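Local coordinates for RagB/SusD domain protein (Flavobacterium johnsoniae, PDB 5J90), which binds chitin and, as in other SusD-like outer-membrane lipoproteins, probably hands captured chains to a partner transporter, at residues N39-V42 against V48-L51; L51-N56 against M127-D132; D58-Y63 against F463-I468; V74-Y79 against N84-I89; A256-S259 against D264-M267. All coordinates share one frame; numbering follows the deposited sequence.

Interaction 1 (N39-V42 against V48-L51)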
# COMPACT_ATOMS: atom_id res chain seq x y z
N ASN A 39 12.70 -1.97 -29.02
CA ASN A 39 11.35 -2.08 -28.45
C ASN A 39 11.22 -1.82 -26.96
O ASN A 39 10.19 -2.13 -26.38
CB ASN A 39 10.70 -3.43 -28.81
CG ASN A 39 10.42 -3.55 -30.30
OD1 ASN A 39 9.39 -3.06 -30.79
ND2 ASN A 39 11.32 -4.19 -31.02
N ILE A 40 12.24 -1.26 -26.34
CA ILE A 40 12.07 -0.73 -24.98
C ILE A 40 11.08 0.43 -25.09
O ILE A 40 10.03 0.42 -24.45
CB ILE A 40 13.41 -0.29 -24.37
CG1 ILE A 40 14.32 -1.51 -24.21
CG2 ILE A 40 13.19 0.43 -23.03
CD1 ILE A 40 15.78 -1.15 -24.10
N GLN A 41 11.42 1.41 -25.92
CA GLN A 41 10.42 2.25 -26.56
C GLN A 41 10.30 1.77 -27.99
O GLN A 41 11.31 1.67 -28.69
CB GLN A 41 10.83 3.72 -26.53
CG GLN A 41 10.82 4.30 -25.14
CD GLN A 41 11.00 5.80 -25.14
OE1 GLN A 41 11.61 6.37 -26.05
NE2 GLN A 41 10.47 6.45 -24.12
N VAL A 42 9.09 1.44 -28.43
CA VAL A 42 8.93 0.93 -29.79
C VAL A 42 9.26 2.02 -30.80
O VAL A 42 8.59 3.04 -30.88
CB VAL A 42 7.51 0.38 -30.02
CG1 VAL A 42 7.33 0.01 -31.49
CG2 VAL A 42 7.27 -0.82 -29.12
N VAL A 48 2.57 2.64 -33.16
CA VAL A 48 2.71 1.74 -32.02
C VAL A 48 3.32 2.47 -30.82
O VAL A 48 2.83 2.31 -29.70
CB VAL A 48 3.50 0.45 -32.35
CG1 VAL A 48 3.72 -0.37 -31.08
CG2 VAL A 48 2.75 -0.39 -33.39
N TYR A 49 4.36 3.28 -31.02
CA TYR A 49 4.87 4.09 -29.90
C TYR A 49 3.76 4.94 -29.29
O TYR A 49 3.67 5.08 -28.06
CB TYR A 49 6.07 4.98 -30.30
CG TYR A 49 6.46 5.82 -29.10
CD1 TYR A 49 7.32 5.32 -28.14
CD2 TYR A 49 5.90 7.07 -28.89
CE1 TYR A 49 7.63 6.05 -27.01
CE2 TYR A 49 6.20 7.81 -27.76
CZ TYR A 49 7.08 7.29 -26.82
OH TYR A 49 7.37 8.03 -25.69
N GLN A 50 2.94 5.54 -30.14
CA GLN A 50 1.87 6.40 -29.66
C GLN A 50 0.99 5.65 -28.65
O GLN A 50 0.55 6.24 -27.67
CB GLN A 50 1.03 6.91 -30.84
CG GLN A 50 0.03 7.97 -30.45
CD GLN A 50 -0.78 8.46 -31.63
OE1 GLN A 50 -1.08 7.69 -32.55
NE2 GLN A 50 -1.14 9.73 -31.61
N LEU A 51 0.75 4.36 -28.89
CA LEU A 51 -0.08 3.56 -27.98
C LEU A 51 0.72 2.96 -26.81
O LEU A 51 0.20 2.82 -25.70
CB LEU A 51 -0.81 2.45 -28.76
CG LEU A 51 -1.75 2.97 -29.84
CD1 LEU A 51 -2.27 1.80 -30.66
CD2 LEU A 51 -2.91 3.73 -29.21
O HOH W 1 9.59 9.27 -24.58
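Q41 and Y49 run side by side, pointing the same way, and the polar ends of both chains turn to a single water. Q41 NE2 donates to that water at 3.0 Å, and the water in turn donates to Y49 OH at 2.8 Å. Q41 NE2 and Y49 OH stay 3.8 Å apart, so the link between them is relayed rather than direct. The hydroxyl has a stronger partner in D58, whose OD2 it also meets, while Q41 NE2 adds a weak bond to Q53. Below the tips the contact is van der Waals: Q41 CD comes obliquely to Y49 CE1 (3.9 Å), with amide and ring planes 68° apart. A chi1 of 177° swings the Y49 ring away from its backbone N and alongside Q41. On the apolar side V42 CG1 meets V48 CG1 at 3.7 Å. Between the two zones V42 O presses on Y49 CB at 3.2 Å and lies near the plane of the ring at its edge. The pattern is a loop, leaving helix 33-37, folded back on the helix 46-54 that it leads into. V42 O is buried with no hydrogen-bond partner and meets C-H groups of Y49 instead, so the polar hold rests on the water.

Interaction 2 (L51-N56 against M127-D132)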
# COMPACT_ATOMS: atom_id res chain seq x y z
N LEU A 51 0.75 4.36 -28.89
CA LEU A 51 -0.08 3.56 -27.98
C LEU A 51 0.72 2.96 -26.81
O LEU A 51 0.20 2.82 -25.70
CB LEU A 51 -0.81 2.45 -28.76
CG LEU A 51 -1.75 2.97 -29.84
CD1 LEU A 51 -2.27 1.80 -30.66
CD2 LEU A 51 -2.91 3.73 -29.21
N GLN A 52 1.97 2.61 -27.06
CA GLN A 52 2.81 2.01 -26.03
C GLN A 52 3.14 3.00 -24.92
O GLN A 52 3.16 2.61 -23.75
CB GLN A 52 4.12 1.51 -26.64
CG GLN A 52 4.96 0.74 -25.64
CD GLN A 52 6.45 0.86 -25.87
OE1 GLN A 52 6.91 1.75 -26.61
NE2 GLN A 52 7.22 -0.02 -25.25
N GLN A 53 3.41 4.25 -25.28
CA GLN A 53 3.80 5.24 -24.28
C GLN A 53 3.21 6.63 -24.52
O GLN A 53 2.94 7.37 -23.58
CB GLN A 53 5.33 5.30 -24.16
CG GLN A 53 5.79 6.22 -23.05
CD GLN A 53 7.28 6.14 -22.73
OE1 GLN A 53 7.92 5.09 -22.80
NE2 GLN A 53 7.84 7.28 -22.36
N GLY A 54 3.01 6.99 -25.79
CA GLY A 54 2.61 8.35 -26.13
C GLY A 54 1.30 8.82 -25.55
O GLY A 54 1.12 10.01 -25.27
N LEU A 55 0.37 7.89 -25.36
CA LEU A 55 -0.97 8.21 -24.87
C LEU A 55 -1.20 7.69 -23.45
O LEU A 55 -2.34 7.62 -22.97
CB LEU A 55 -2.04 7.68 -25.84
CG LEU A 55 -2.09 8.43 -27.17
CD1 LEU A 55 -2.96 7.71 -28.19
CD2 LEU A 55 -2.61 9.84 -26.94
N ASN A 56 -0.11 7.36 -22.76
CA ASN A 56 -0.20 7.04 -21.33
C ASN A 56 0.81 7.87 -20.54
O ASN A 56 0.56 9.05 -20.28
CB ASN A 56 -0.21 5.52 -21.04
CG ASN A 56 0.96 4.76 -21.67
OD1 ASN A 56 2.07 4.76 -21.13
ND2 ASN A 56 0.70 4.06 -22.77
N MET A 127 11.94 -4.51 -18.74
CA MET A 127 10.88 -5.10 -17.92
C MET A 127 10.54 -4.36 -16.62
O MET A 127 9.42 -4.50 -16.13
CB MET A 127 11.12 -6.60 -17.69
CG MET A 127 11.23 -7.41 -19.00
SD MET A 127 9.81 -7.25 -20.12
CE MET A 127 8.53 -8.05 -19.16
N HIS A 128 11.47 -3.57 -16.08
CA HIS A 128 11.08 -2.76 -14.91
C HIS A 128 9.96 -1.79 -15.30
O HIS A 128 9.06 -1.51 -14.50
CB HIS A 128 12.27 -2.04 -14.23
CG HIS A 128 12.65 -0.73 -14.86
ND1 HIS A 128 13.47 -0.65 -15.97
CD2 HIS A 128 12.31 0.54 -14.55
CE1 HIS A 128 13.62 0.62 -16.31
NE2 HIS A 128 12.94 1.37 -15.46
N ARG A 129 9.99 -1.30 -16.54
CA ARG A 129 8.92 -0.44 -17.04
C ARG A 129 7.59 -1.19 -17.03
O ARG A 129 6.55 -0.64 -16.64
CB ARG A 129 9.26 0.05 -18.45
CG ARG A 129 10.41 1.06 -18.47
CD ARG A 129 11.11 1.14 -19.85
NE ARG A 129 10.17 1.25 -20.98
CZ ARG A 129 9.64 2.38 -21.43
NH1 ARG A 129 9.93 3.55 -20.85
NH2 ARG A 129 8.81 2.37 -22.46
N MET A 130 7.62 -2.45 -17.45
CA MET A 130 6.42 -3.28 -17.47
C MET A 130 5.81 -3.44 -16.08
O MET A 130 4.61 -3.20 -15.90
CB MET A 130 6.75 -4.64 -18.08
CG MET A 130 5.51 -5.48 -18.42
SD MET A 130 4.61 -4.91 -19.89
CE MET A 130 5.80 -5.29 -21.18
N THR A 131 6.61 -3.84 -15.10
CA THR A 131 6.04 -3.99 -13.77
C THR A 131 5.65 -2.65 -13.14
O THR A 131 4.66 -2.55 -12.42
CB THR A 131 6.93 -4.82 -12.81
OG1 THR A 131 6.30 -4.89 -11.52
CG2 THR A 131 8.30 -4.19 -12.63
N ASP A 132 6.39 -1.59 -13.46
CA ASP A 132 6.02 -0.28 -12.96
C ASP A 132 4.68 0.20 -13.52
O ASP A 132 4.03 1.06 -12.93
CB ASP A 132 7.12 0.74 -13.26
CG ASP A 132 8.34 0.55 -12.39
OD1 ASP A 132 8.30 -0.25 -11.42
OD2 ASP A 132 9.35 1.21 -12.69
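Q53 OE1 is gripped end-on by both terminal nitrogens of R129. R129 NH2 reaches Q53 OE1 at 2.9 Å, nearly along the C=O axis, and R129 NH1 reaches the same oxygen at 3.2 Å on a more bent path (N-H...O 140°). The oxygen lies in the guanidinium plane, although the two flat groups as a whole are turned 38° against each other and their chains cross at about a right angle. R129 bends at chi3 (48°) to bring its end round to the glutamine, whereas Q53 stays extended beyond CG. The other end of the Q53 amide is held too, NE2 donating to E431 and to D58, which should fix the rotation of the group and is consistent with OE1 facing the arginine. These bonds bridge helix 46-54 and helix 113-134 inside the largely helical SusD fold, where the two backbones stand more than 10 Å apart and long polar chains span the gap. Beside the pair, Q52 NE2 lies 4.0 Å from R129 NH2 at the guanidinium edge. That amide is engaged by the loop before its helix, OE1 with V42 N and NE2 with I40 O. Where helix 46-54 ends in a wider pi-type turn, N56 ND2 folds back to Q52 O at 3.0 Å, standing above the carbonyl plane rather than on a lone pair.

Interaction 3 (D58-Y63 against F463-I468)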
# COMPACT_ATOMS: atom_id res chain seq x y z
N ASP A 58 3.57 9.45 -21.20
CA ASP A 58 4.06 10.72 -21.75
C ASP A 58 3.14 11.88 -21.38
O ASP A 58 3.57 13.03 -21.32
CB ASP A 58 4.19 10.66 -23.28
CG ASP A 58 5.46 9.97 -23.75
OD1 ASP A 58 6.35 9.68 -22.91
OD2 ASP A 58 5.56 9.70 -24.97
N ILE A 59 1.87 11.56 -21.14
CA ILE A 59 0.87 12.56 -20.78
C ILE A 59 0.65 12.62 -19.26
O ILE A 59 0.65 13.69 -18.67
CB ILE A 59 -0.44 12.30 -21.54
CG1 ILE A 59 -0.20 12.45 -23.05
CG2 ILE A 59 -1.53 13.24 -21.05
CD1 ILE A 59 -1.43 12.22 -23.91
N TRP A 60 0.49 11.47 -18.61
CA TRP A 60 0.26 11.45 -17.17
C TRP A 60 1.42 12.07 -16.39
O TRP A 60 1.22 12.66 -15.33
CB TRP A 60 0.01 10.03 -16.69
CG TRP A 60 -1.22 9.37 -17.29
CD1 TRP A 60 -2.37 9.99 -17.72
CD2 TRP A 60 -1.41 7.97 -17.52
NE1 TRP A 60 -3.25 9.05 -18.21
CE2 TRP A 60 -2.69 7.81 -18.10
CE3 TRP A 60 -0.62 6.84 -17.30
CZ2 TRP A 60 -3.20 6.56 -18.45
CZ3 TRP A 60 -1.13 5.59 -17.64
CH2 TRP A 60 -2.40 5.46 -18.21
N SER A 61 2.64 11.94 -16.93
CA SER A 61 3.85 12.51 -16.32
C SER A 61 3.84 14.03 -16.27
O SER A 61 4.66 14.62 -15.58
CB SER A 61 5.07 12.09 -17.12
OG SER A 61 5.00 12.63 -18.44
N GLY A 62 2.97 14.65 -17.05
CA GLY A 62 3.01 16.10 -17.22
C GLY A 62 3.95 16.59 -18.30
O GLY A 62 4.12 17.81 -18.46
N TYR A 63 4.57 15.69 -19.06
CA TYR A 63 5.50 16.11 -20.11
C TYR A 63 4.81 16.65 -21.37
O TYR A 63 5.29 17.61 -21.97
CB TYR A 63 6.37 14.93 -20.53
CG TYR A 63 7.57 14.66 -19.64
CD1 TYR A 63 7.87 15.45 -18.52
CD2 TYR A 63 8.43 13.62 -19.95
CE1 TYR A 63 9.00 15.19 -17.74
CE2 TYR A 63 9.56 13.35 -19.18
CZ TYR A 63 9.84 14.14 -18.07
OH TYR A 63 10.96 13.87 -17.33
N PHE A 463 -5.01 11.93 -7.17
CA PHE A 463 -3.83 11.09 -7.32
C PHE A 463 -3.61 10.54 -8.72
O PHE A 463 -2.52 10.05 -9.03
CB PHE A 463 -3.83 9.99 -6.25
CG PHE A 463 -3.78 10.54 -4.87
CD1 PHE A 463 -2.57 10.95 -4.33
CD2 PHE A 463 -4.94 10.72 -4.14
CE1 PHE A 463 -2.51 11.51 -3.06
CE2 PHE A 463 -4.88 11.28 -2.87
CZ PHE A 463 -3.67 11.67 -2.35
N GLY A 464 -4.63 10.63 -9.55
CA GLY A 464 -4.48 10.23 -10.94
C GLY A 464 -4.26 8.74 -11.13
O GLY A 464 -4.55 7.91 -10.26
N VAL A 465 -3.74 8.39 -12.30
CA VAL A 465 -3.58 6.99 -12.67
C VAL A 465 -2.41 6.38 -11.93
O VAL A 465 -1.27 6.86 -12.03
CB VAL A 465 -3.38 6.84 -14.20
CG1 VAL A 465 -3.30 5.37 -14.56
CG2 VAL A 465 -4.50 7.54 -14.97
N ARG A 466 -2.68 5.32 -11.17
CA ARG A 466 -1.63 4.67 -10.39
C ARG A 466 -1.07 3.44 -11.11
O ARG A 466 0.05 3.00 -10.82
CB ARG A 466 -2.12 4.30 -8.98
CG ARG A 466 -2.79 5.45 -8.23
CD ARG A 466 -2.00 6.75 -8.21
NE ARG A 466 -0.81 6.69 -7.36
CZ ARG A 466 -0.11 7.75 -6.96
NH1 ARG A 466 -0.49 8.98 -7.29
NH2 ARG A 466 0.96 7.59 -6.20
N ARG A 467 -1.84 2.87 -12.04
CA ARG A 467 -1.39 1.71 -12.80
C ARG A 467 -2.32 1.52 -13.99
O ARG A 467 -3.35 2.17 -14.08
CB ARG A 467 -1.41 0.43 -11.95
CG ARG A 467 -2.83 -0.01 -11.56
CD ARG A 467 -2.83 -1.28 -10.74
NE ARG A 467 -2.53 -2.49 -11.52
CZ ARG A 467 -3.44 -3.23 -12.13
NH1 ARG A 467 -4.73 -2.88 -12.12
NH2 ARG A 467 -3.07 -4.34 -12.75
N ILE A 468 -1.94 0.60 -14.88
CA ILE A 468 -2.84 0.18 -15.95
C ILE A 468 -3.34 -1.23 -15.63
O ILE A 468 -2.62 -2.06 -15.07
CB ILE A 468 -2.15 0.27 -17.34
CG1 ILE A 468 -1.74 1.72 -17.60
CG2 ILE A 468 -3.07 -0.27 -18.45
CD1 ILE A 468 -1.04 1.95 -18.93
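A CH-pi contact between V465 and the indole of W60 ties the short helix 57-60 to a loop near the far end of the SusD fold, some 400 residues on. V465 lies over one face with both methyls: CG1 stands 3.8 Å from the centroid of the six-membered ring of W60, only 15° off the ring normal. V465 CG2 sits nearer the rim, its closest approach being 3.6 Å to W60 CE2. V465 places the two branches side by side over the rings because CG1 is anti to the backbone N (chi1 -177°), which leaves CG2 beside that N. I468 takes the edge instead, crossing the indole at about a right angle with CD1 3.8 Å from W60 CH2. One residue after W60, S61 OG accepts from Y63 N at 3.2 Å, an ST turn with G62 at positive phi between the two residues. W60 NE1 is used elsewhere, donating to N76 O. With the indole N-H satisfied at one rim, the face and the benzo edge are left to aliphatic groups, and the union of the two segments is wholly apolar, resting on shape and dispersion.

Interaction 4 (V74-Y79 against N84-I89)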
# COMPACT_ATOMS: atom_id res chain seq x y z
N VAL A 74 -13.17 10.61 -24.24
CA VAL A 74 -13.25 9.65 -23.15
C VAL A 74 -12.13 8.64 -23.38
O VAL A 74 -12.26 7.71 -24.17
CB VAL A 74 -14.64 8.96 -23.14
CG1 VAL A 74 -14.73 7.91 -22.05
CG2 VAL A 74 -15.73 10.02 -22.97
N ASN A 75 -11.01 8.84 -22.71
CA ASN A 75 -9.81 8.09 -23.06
C ASN A 75 -8.79 8.16 -21.92
O ASN A 75 -9.12 8.65 -20.84
CB ASN A 75 -9.23 8.61 -24.39
CG ASN A 75 -8.85 10.08 -24.34
OD1 ASN A 75 -8.12 10.51 -23.44
ND2 ASN A 75 -9.34 10.87 -25.30
N ASN A 76 -7.58 7.66 -22.16
CA ASN A 76 -6.57 7.62 -21.09
C ASN A 76 -6.35 8.99 -20.45
O ASN A 76 -6.08 9.07 -19.25
CB ASN A 76 -5.21 7.16 -21.64
CG ASN A 76 -5.08 5.65 -21.78
OD1 ASN A 76 -5.98 4.87 -21.43
ND2 ASN A 76 -3.94 5.23 -22.31
N THR A 77 -6.46 10.06 -21.23
CA THR A 77 -6.16 11.40 -20.71
C THR A 77 -7.25 11.92 -19.76
O THR A 77 -7.00 12.83 -18.97
CB THR A 77 -5.91 12.46 -21.82
OG1 THR A 77 -7.16 12.87 -22.39
CG2 THR A 77 -5.01 11.89 -22.91
N THR A 78 -8.45 11.34 -19.86
CA THR A 78 -9.54 11.68 -18.94
C THR A 78 -9.85 10.49 -18.02
O THR A 78 -10.94 10.40 -17.45
CB THR A 78 -10.78 12.17 -19.71
OG1 THR A 78 -11.11 11.22 -20.73
CG2 THR A 78 -10.50 13.53 -20.36
N TYR A 79 -8.87 9.61 -17.88
CA TYR A 79 -8.88 8.52 -16.90
C TYR A 79 -9.92 7.44 -17.18
O TYR A 79 -10.32 6.69 -16.28
CB TYR A 79 -9.01 9.05 -15.47
CG TYR A 79 -7.88 9.97 -15.03
CD1 TYR A 79 -6.72 10.12 -15.79
CD2 TYR A 79 -7.97 10.68 -13.84
CE1 TYR A 79 -5.68 10.97 -15.37
CE2 TYR A 79 -6.94 11.51 -13.40
CZ TYR A 79 -5.80 11.65 -14.17
OH TYR A 79 -4.78 12.48 -13.76
N ASN A 84 -8.03 -1.16 -25.66
CA ASN A 84 -7.57 -1.28 -27.04
C ASN A 84 -6.28 -0.49 -27.29
O ASN A 84 -5.53 -0.80 -28.21
CB ASN A 84 -8.67 -0.87 -28.03
CG ASN A 84 -9.31 0.47 -27.68
OD1 ASN A 84 -9.77 0.68 -26.56
ND2 ASN A 84 -9.35 1.37 -28.66
N TRP A 85 -6.01 0.51 -26.46
CA TRP A 85 -4.74 1.23 -26.52
C TRP A 85 -3.66 0.53 -25.70
O TRP A 85 -2.55 0.29 -26.18
CB TRP A 85 -4.91 2.65 -25.97
CG TRP A 85 -5.71 3.60 -26.82
CD1 TRP A 85 -6.41 3.31 -27.96
CD2 TRP A 85 -5.88 4.99 -26.57
NE1 TRP A 85 -7.00 4.46 -28.44
CE2 TRP A 85 -6.69 5.51 -27.61
CE3 TRP A 85 -5.42 5.87 -25.58
CZ2 TRP A 85 -7.05 6.85 -27.68
CZ3 TRP A 85 -5.78 7.20 -25.65
CH2 TRP A 85 -6.59 7.68 -26.69
N ASN A 86 -4.01 0.21 -24.46
CA ASN A 86 -3.00 -0.17 -23.48
C ASN A 86 -2.46 -1.58 -23.63
O ASN A 86 -1.38 -1.90 -23.13
CB ASN A 86 -3.53 0.10 -22.07
CG ASN A 86 -3.87 1.56 -21.84
OD1 ASN A 86 -3.18 2.44 -22.37
ND2 ASN A 86 -4.92 1.83 -21.09
N GLY A 87 -3.20 -2.43 -24.33
CA GLY A 87 -2.72 -3.77 -24.62
C GLY A 87 -1.40 -3.78 -25.39
O GLY A 87 -0.61 -4.70 -25.24
N PHE A 88 -1.17 -2.74 -26.18
CA PHE A 88 0.08 -2.64 -26.95
C PHE A 88 1.33 -2.66 -26.07
O PHE A 88 2.37 -3.19 -26.47
CB PHE A 88 0.08 -1.38 -27.82
CG PHE A 88 -0.71 -1.53 -29.09
CD1 PHE A 88 -2.08 -1.32 -29.11
CD2 PHE A 88 -0.08 -1.90 -30.27
CE1 PHE A 88 -2.81 -1.47 -30.29
CE2 PHE A 88 -0.80 -2.06 -31.45
CZ PHE A 88 -2.17 -1.84 -31.46
N ILE A 89 1.23 -2.09 -24.87
CA ILE A 89 2.37 -2.04 -23.96
C ILE A 89 2.84 -3.46 -23.64
O ILE A 89 4.01 -3.80 -23.77
CB ILE A 89 1.99 -1.34 -22.63
CG1 ILE A 89 1.38 0.04 -22.88
CG2 ILE A 89 3.21 -1.26 -21.72
CD1 ILE A 89 0.71 0.63 -21.65
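N76 and W85 set the spacing of the two backbones, their CA atoms 8.6 Å apart, where a loop with a single 3-10 turn at N76-T77 lies against the start of helix 83-108. That turn is introduced by an Asx turn: N75 OD1 accepts from T77 N at 2.8 Å and from T77 OG1 as well, the hydroxyl lying in the carbonyl plane on a lone pair. N75 CG can reach forward in this way because it sits between the backbone N and the carbonyl carbon (chi1 60°). Helix 83-108 is kinked around F88 and I89, with I89 N bonded to N86 O three residues back. Across the gap the amides of N76 and N86 pair edge to edge in nearly one plane, each donating to the other. N76 ND2 reaches N86 OD1 at 2.9 Å on a lone pair, and N86 ND2 returns a longer bond to N76 OD1 at 3.2 Å. The amide planes are only 13° apart, so the two bonds close a nearly flat ring that resists rotation of either group. N76 is held further by the surrounding chain, ND2 giving a second bond to L55 O while OD1 accepts from L82 N. Its buried amide is therefore bonded at both ends more than once. W85 fills the space beside this pair, its plane 80° from the amide of N76 and N76 ND2 lying at the ring edge. N75 approaches the outer end of the same indole through its methylene, CB standing 3.6 Å from W85 CH2.

Interaction 5 (A256-S259 against D264-M267)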
# COMPACT_ATOMS: atom_id res chain seq x y z
N ALA A 256 8.81 12.57 -33.11
CA ALA A 256 8.95 13.60 -34.14
C ALA A 256 7.79 13.55 -35.13
O ALA A 256 7.25 14.59 -35.52
CB ALA A 256 10.28 13.45 -34.86
N THR A 257 7.39 12.34 -35.51
CA THR A 257 6.26 12.14 -36.42
C THR A 257 4.93 12.44 -35.74
O THR A 257 4.09 13.17 -36.27
CB THR A 257 6.25 10.70 -36.96
OG1 THR A 257 7.43 10.50 -37.76
CG2 THR A 257 5.01 10.44 -37.82
N ILE A 258 4.71 11.85 -34.56
CA ILE A 258 3.48 12.06 -33.81
C ILE A 258 3.21 13.54 -33.59
O ILE A 258 2.07 14.02 -33.71
CB ILE A 258 3.53 11.31 -32.46
CG1 ILE A 258 3.70 9.81 -32.73
CG2 ILE A 258 2.27 11.58 -31.66
CD1 ILE A 258 4.09 9.02 -31.48
N SER A 259 4.28 14.29 -33.30
CA SER A 259 4.16 15.73 -33.11
C SER A 259 4.10 16.51 -34.44
O SER A 259 3.06 17.06 -34.79
CB SER A 259 5.31 16.25 -32.24
OG SER A 259 5.19 17.65 -32.04
N ASP A 264 -0.58 15.27 -33.12
CA ASP A 264 -1.34 14.52 -32.13
C ASP A 264 -0.78 14.67 -30.71
O ASP A 264 -1.36 14.16 -29.75
CB ASP A 264 -1.39 13.05 -32.49
CG ASP A 264 -2.61 12.68 -33.31
OD1 ASP A 264 -3.55 13.51 -33.43
OD2 ASP A 264 -2.63 11.54 -33.82
N ILE A 265 0.36 15.34 -30.59
CA ILE A 265 0.93 15.60 -29.26
C ILE A 265 1.61 16.97 -29.28
O ILE A 265 2.19 17.38 -30.31
CB ILE A 265 1.88 14.45 -28.79
CG1 ILE A 265 2.07 14.47 -27.26
CG2 ILE A 265 3.23 14.51 -29.50
CD1 ILE A 265 0.83 13.99 -26.51
N ARG A 266 1.51 17.67 -28.15
CA ARG A 266 2.02 19.03 -28.02
C ARG A 266 2.71 19.20 -26.67
O ARG A 266 2.61 18.34 -25.78
CB ARG A 266 0.86 20.04 -28.08
CG ARG A 266 -0.02 20.01 -29.34
CD ARG A 266 0.58 20.77 -30.52
NE ARG A 266 1.56 19.96 -31.24
CZ ARG A 266 2.14 20.32 -32.38
NH1 ARG A 266 1.84 21.47 -32.97
NH2 ARG A 266 3.02 19.51 -32.94
N MET A 267 3.42 20.31 -26.50
CA MET A 267 3.87 20.76 -25.19
C MET A 267 2.70 20.74 -24.21
O MET A 267 1.56 21.06 -24.57
CB MET A 267 4.40 22.19 -25.32
CG MET A 267 4.97 22.78 -24.04
SD MET A 267 5.39 24.52 -24.34
CE MET A 267 6.43 24.85 -22.93
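D264 N donates to I258 O at 3.0 Å in a fairly straight bond (161°), which ties the chain just beyond helix 255-261 to a carbonyl of that helix. A second bond joins S259 OG to R266 NH2, also at 3.0 Å but bent (132°), with the hydroxyl oxygen tilted from the guanidinium plane. At chi1 -179° the S259 hydroxyl points to the arginine; the same oxygen accepts from I318 N and is thus gripped by two donors. R266 first curls back on its own chain, NE giving a bond to I265 O at 2.8 Å. Bends at chi2 and chi3 make the curl, and so NH2 is brought toward the serine. Lying near the last turn of the helix, the guanidinium charge may interact favourably with the carbonyl end of the helix dipole. D264 looks elsewhere with its carboxylate, which bonds to T68 and Q50 and forms a salt bridge with K309. Outward from these bonds the packing is aliphatic: I258 CG2 meets I265 CG2 at 3.8 Å. D264 CB lies 4.0 Å from I258 CG2, and S259 CB lies 3.9 Å from I265 CG2. The whole is a tight helix-to-strand connection, in which a short helix is followed, after a few residues of loop, by the short, weakly bonded strand 266-267, the partner of strand 64-65 in a two-stranded antiparallel sheet.

All five contacts are buried, but interaction 2 lies deepest, about 8 Å between its centre and that of the chain, while interactions 4 and 5 lie 17 to 18 Å out. Interactions 1 and 2 share L51 and helix 46-54 and lie about 8 Å apart, centre to centre. Interaction 3 is the wholly apolar member; it touches interaction 4 through I468 on I89 and V465 on Y79. Long-range charged-to-amide bonding marks the core helices in interaction 2, whereas interactions 1, 4 and 5 close short loops onto adjacent helices by water, paired amides or backbone bonds. Q50 to D264 links interaction 1 with interaction 5.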